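Local coordinates for designed helical repeat protein (Synthetic construct, PDB 5CWQ) that serves no known biological function but was designed de novo to fold as an all-helical repeat protein, stacking antiparallel helices into one continuous scaffold, at residues Ala94-Ala108 and Ala123-Val137. Sequence-based numbering, arbitrary orientation.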
# COMPACT_ATOMS: atom_id res chain seq x y z
N ALA A 94 -5.45 -5.86 -9.59
CA ALA A 94 -5.20 -5.97 -8.16
C ALA A 94 -3.74 -5.65 -7.85
O ALA A 94 -3.45 -4.95 -6.87
CB ALA A 94 -5.55 -7.37 -7.66
N LEU A 95 -2.83 -6.14 -8.68
CA LEU A 95 -1.41 -5.87 -8.51
C LEU A 95 -1.12 -4.38 -8.66
O LEU A 95 -0.32 -3.82 -7.91
CB LEU A 95 -0.59 -6.67 -9.52
CG LEU A 95 -0.60 -8.19 -9.31
CD1 LEU A 95 -0.12 -8.91 -10.57
CD2 LEU A 95 0.27 -8.57 -8.12
N ALA A 96 -1.77 -3.74 -9.62
CA ALA A 96 -1.60 -2.31 -9.84
C ALA A 96 -2.08 -1.52 -8.63
O ALA A 96 -1.47 -0.53 -8.23
CB ALA A 96 -2.34 -1.86 -11.09
N LEU A 97 -3.19 -1.97 -8.04
CA LEU A 97 -3.75 -1.30 -6.87
C LEU A 97 -2.83 -1.43 -5.66
O LEU A 97 -2.76 -0.52 -4.83
CB LEU A 97 -5.13 -1.87 -6.55
CG LEU A 97 -6.24 -1.55 -7.56
CD1 LEU A 97 -7.52 -2.30 -7.21
CD2 LEU A 97 -6.51 -0.06 -7.64
N ILE A 98 -2.12 -2.55 -5.56
CA ILE A 98 -1.14 -2.73 -4.50
C ILE A 98 -0.02 -1.71 -4.68
O ILE A 98 0.41 -1.09 -3.71
CB ILE A 98 -0.55 -4.17 -4.50
CG1 ILE A 98 -1.63 -5.18 -4.08
CG2 ILE A 98 0.65 -4.28 -3.54
CD1 ILE A 98 -1.24 -6.63 -4.32
N ALA A 99 0.43 -1.52 -5.92
CA ALA A 99 1.48 -0.55 -6.20
C ALA A 99 1.00 0.86 -5.86
O ALA A 99 1.74 1.65 -5.27
CB ALA A 99 1.90 -0.62 -7.66
N ILE A 100 -0.24 1.16 -6.23
CA ILE A 100 -0.86 2.44 -5.93
C ILE A 100 -0.92 2.67 -4.42
O ILE A 100 -0.48 3.71 -3.93
CB ILE A 100 -2.28 2.53 -6.54
CG1 ILE A 100 -2.18 2.72 -8.06
CG2 ILE A 100 -3.09 3.68 -5.93
CD1 ILE A 100 -3.51 2.57 -8.80
N ALA A 101 -1.44 1.69 -3.70
CA ALA A 101 -1.64 1.82 -2.26
C ALA A 101 -0.31 2.00 -1.53
O ALA A 101 -0.21 2.78 -0.58
CB ALA A 101 -2.39 0.60 -1.72
N LEU A 102 0.71 1.27 -1.97
CA LEU A 102 2.02 1.36 -1.34
C LEU A 102 2.66 2.72 -1.62
O LEU A 102 3.35 3.28 -0.77
CB LEU A 102 2.93 0.23 -1.84
CG LEU A 102 4.31 0.11 -1.18
CD1 LEU A 102 4.22 0.08 0.34
CD2 LEU A 102 5.02 -1.14 -1.67
N ALA A 103 2.42 3.25 -2.82
CA ALA A 103 2.91 4.58 -3.17
C ALA A 103 2.23 5.65 -2.33
O ALA A 103 2.87 6.60 -1.89
CB ALA A 103 2.68 4.85 -4.65
N VAL A 104 0.93 5.48 -2.11
CA VAL A 104 0.16 6.40 -1.27
C VAL A 104 0.67 6.37 0.17
O VAL A 104 0.73 7.40 0.84
CB VAL A 104 -1.36 6.07 -1.29
CG1 VAL A 104 -2.11 6.84 -0.21
CG2 VAL A 104 -1.95 6.36 -2.65
N LEU A 105 1.02 5.18 0.65
CA LEU A 105 1.54 5.03 2.00
C LEU A 105 2.85 5.80 2.12
O LEU A 105 3.10 6.46 3.13
CB LEU A 105 1.74 3.56 2.35
CG LEU A 105 2.30 3.27 3.74
CD1 LEU A 105 1.36 3.78 4.83
CD2 LEU A 105 2.54 1.78 3.92
N ALA A 106 3.67 5.72 1.08
CA ALA A 106 4.92 6.46 1.04
C ALA A 106 4.65 7.96 1.08
O ALA A 106 5.33 8.70 1.79
CB ALA A 106 5.72 6.09 -0.20
N LEU A 107 3.64 8.40 0.34
CA LEU A 107 3.26 9.81 0.33
C LEU A 107 2.80 10.27 1.71
O LEU A 107 3.08 11.39 2.14
CB LEU A 107 2.15 10.08 -0.70
CG LEU A 107 2.53 9.97 -2.18
CD1 LEU A 107 1.29 10.05 -3.04
CD2 LEU A 107 3.52 11.05 -2.57
N ALA A 108 2.08 9.39 2.41
CA ALA A 108 1.60 9.69 3.75
C ALA A 108 2.76 9.84 4.73
O ALA A 108 2.81 10.79 5.51
CB ALA A 108 0.65 8.60 4.22
N ALA A 123 -2.93 12.82 0.75
CA ALA A 123 -2.55 11.41 0.78
C ALA A 123 -3.70 10.57 1.34
O ALA A 123 -3.93 9.45 0.89
CB ALA A 123 -1.30 11.22 1.62
N SER A 124 -4.41 11.12 2.31
CA SER A 124 -5.53 10.43 2.93
C SER A 124 -6.67 10.28 1.93
O SER A 124 -7.36 9.26 1.92
CB SER A 124 -6.01 11.18 4.17
OG SER A 124 -6.97 10.43 4.89
N GLU A 125 -6.87 11.30 1.10
CA GLU A 125 -7.88 11.26 0.06
C GLU A 125 -7.53 10.21 -0.99
O GLU A 125 -8.41 9.49 -1.47
CB GLU A 125 -8.02 12.64 -0.60
CG GLU A 125 -8.60 13.69 0.33
CD GLU A 125 -8.41 15.11 -0.18
OE1 GLU A 125 -7.81 15.28 -1.27
OE2 GLU A 125 -8.86 16.05 0.50
N LYS A 126 -6.25 10.12 -1.34
CA LYS A 126 -5.78 9.11 -2.28
C LYS A 126 -5.94 7.71 -1.69
O LYS A 126 -6.29 6.76 -2.39
CB LYS A 126 -4.32 9.36 -2.66
CG LYS A 126 -4.11 10.57 -3.55
CD LYS A 126 -2.65 10.73 -3.93
CE LYS A 126 -2.43 11.89 -4.89
NZ LYS A 126 -2.86 13.18 -4.29
N ALA A 127 -5.66 7.59 -0.39
CA ALA A 127 -5.80 6.32 0.32
C ALA A 127 -7.26 5.89 0.36
O ALA A 127 -7.57 4.70 0.21
CB ALA A 127 -5.24 6.44 1.73
N GLN A 128 -8.15 6.84 0.57
CA GLN A 128 -9.58 6.55 0.59
C GLN A 128 -10.04 6.09 -0.79
O GLN A 128 -10.85 5.17 -0.91
CB GLN A 128 -10.38 7.78 1.04
CG GLN A 128 -11.88 7.54 1.17
CD GLN A 128 -12.22 6.46 2.18
OE1 GLN A 128 -11.55 6.32 3.20
NE2 GLN A 128 -13.27 5.70 1.90
N ARG A 129 -9.51 6.72 -1.84
CA ARG A 129 -9.86 6.37 -3.21
C ARG A 129 -9.48 4.93 -3.54
O ARG A 129 -10.32 4.14 -3.95
CB ARG A 129 -9.18 7.32 -4.20
CG ARG A 129 -9.80 8.70 -4.30
CD ARG A 129 -8.92 9.63 -5.13
NE ARG A 129 -9.43 11.00 -5.17
CZ ARG A 129 -8.79 12.01 -5.74
NH1 ARG A 129 -7.60 11.83 -6.30
NH2 ARG A 129 -9.33 13.22 -5.74
N VAL A 130 -8.21 4.60 -3.35
CA VAL A 130 -7.71 3.28 -3.70
C VAL A 130 -8.38 2.21 -2.83
O VAL A 130 -8.60 1.08 -3.28
CB VAL A 130 -6.17 3.19 -3.56
CG1 VAL A 130 -5.75 3.37 -2.11
CG2 VAL A 130 -5.65 1.88 -4.11
N LEU A 131 -8.71 2.59 -1.60
CA LEU A 131 -9.45 1.71 -0.70
C LEU A 131 -10.78 1.30 -1.32
O LEU A 131 -11.15 0.13 -1.34
CB LEU A 131 -9.69 2.39 0.65
CG LEU A 131 -10.67 1.72 1.61
CD1 LEU A 131 -10.19 0.33 1.97
CD2 LEU A 131 -10.86 2.57 2.85
N GLU A 132 -11.51 2.29 -1.84
CA GLU A 132 -12.80 2.04 -2.46
C GLU A 132 -12.65 1.19 -3.71
O GLU A 132 -13.45 0.28 -3.95
CB GLU A 132 -13.50 3.37 -2.78
CG GLU A 132 -13.93 4.14 -1.55
CD GLU A 132 -14.35 5.57 -1.86
OE1 GLU A 132 -14.29 5.97 -3.04
OE2 GLU A 132 -14.73 6.29 -0.91
N GLU A 133 -11.63 1.47 -4.51
CA GLU A 133 -11.38 0.70 -5.72
C GLU A 133 -11.04 -0.75 -5.38
O GLU A 133 -11.54 -1.67 -6.01
CB GLU A 133 -10.25 1.32 -6.54
CG GLU A 133 -10.59 2.68 -7.13
CD GLU A 133 -9.52 3.20 -8.07
OE1 GLU A 133 -9.05 2.42 -8.93
OE2 GLU A 133 -9.14 4.38 -7.96
N ALA A 134 -10.19 -0.93 -4.37
CA ALA A 134 -9.76 -2.27 -3.97
C ALA A 134 -10.92 -3.05 -3.37
O ALA A 134 -11.00 -4.27 -3.52
CB ALA A 134 -8.60 -2.18 -2.99
N ARG A 135 -11.81 -2.35 -2.68
CA ARG A 135 -13.01 -2.97 -2.11
C ARG A 135 -13.88 -3.59 -3.20
O ARG A 135 -14.40 -4.70 -3.03
CB ARG A 135 -13.82 -1.95 -1.32
CG ARG A 135 -13.34 -1.74 0.11
CD ARG A 135 -14.09 -0.60 0.79
NE ARG A 135 -13.73 -0.44 2.19
CZ ARG A 135 -14.13 0.56 2.97
NH1 ARG A 135 -14.90 1.52 2.47
NH2 ARG A 135 -13.75 0.62 4.23
N LYS A 136 -14.04 -2.88 -4.31
CA LYS A 136 -14.83 -3.38 -5.43
C LYS A 136 -14.20 -4.64 -6.02
O LYS A 136 -14.91 -5.60 -6.34
CB LYS A 136 -14.97 -2.30 -6.50
CG LYS A 136 -15.74 -1.07 -6.04
CD LYS A 136 -15.58 0.10 -7.01
CE LYS A 136 -16.16 1.38 -6.44
NZ LYS A 136 -15.91 2.55 -7.33
N VAL A 137 -12.88 -4.63 -6.17
CA VAL A 137 -12.17 -5.77 -6.74
C VAL A 137 -12.30 -6.98 -5.83
O VAL A 137 -12.47 -8.10 -6.31
CB VAL A 137 -10.67 -5.44 -6.97
CG1 VAL A 137 -9.91 -6.67 -7.47
CG2 VAL A 137 -10.53 -4.30 -7.95
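Leu-97 enters a pocket between Val-130, Glu-133, Ala-134 and Val-137 as a knob into a hole, a knobs-into-holes contact within an antiparallel helical hairpin of this designed repeat protein. The axes of 94-108 and 123-137 approach to 9.1 Å with 161° between their N-to-C directions, and the pair buries 525 Å² of surface, both sides summed, chiefly through apolar side chains. Both branches of Leu-97 are engaged: CD1 lies 3.7 Å from Val-137 CG2, while CD2 lies 4.1 Å from Val-130 CG2. An alanine here is likely to leave the pocket unfilled and cost Val-137 and Val-130 their branched partner.

Further along, Val-130 CG2 packs 3.6 Å from Ile-100 CG2; chi1 of 65° puts Val-130 CG1 between backbone N and carbonyl carbon, which leaves CG2 opposite the N and against Ile-100. Ile-100 also touches Leu-74 and Ala-77 of helix 60-86, joining three helices. Val-104 divides its two methyls between partners: CG2 meets Lys-126 CB, whereas CG1 touches Ala-127 CB and lies 3.4 Å from Ala-123 O, a van der Waals contact with the backbone. Near the hairpin turn small residues bring the backbones together: Ala-108 and Ala-123 have CA atoms 5.4 Å apart.

Of the charged residues, Glu-133 lies at the margin, where its OE1, salt-bridged to Arg-85, passes 3.8 Å from Leu-97 CD2. Lys-126 contributes its aliphatic chain before its amino end departs from the other helix, with CD 4.1 Å from Leu-107 CD1.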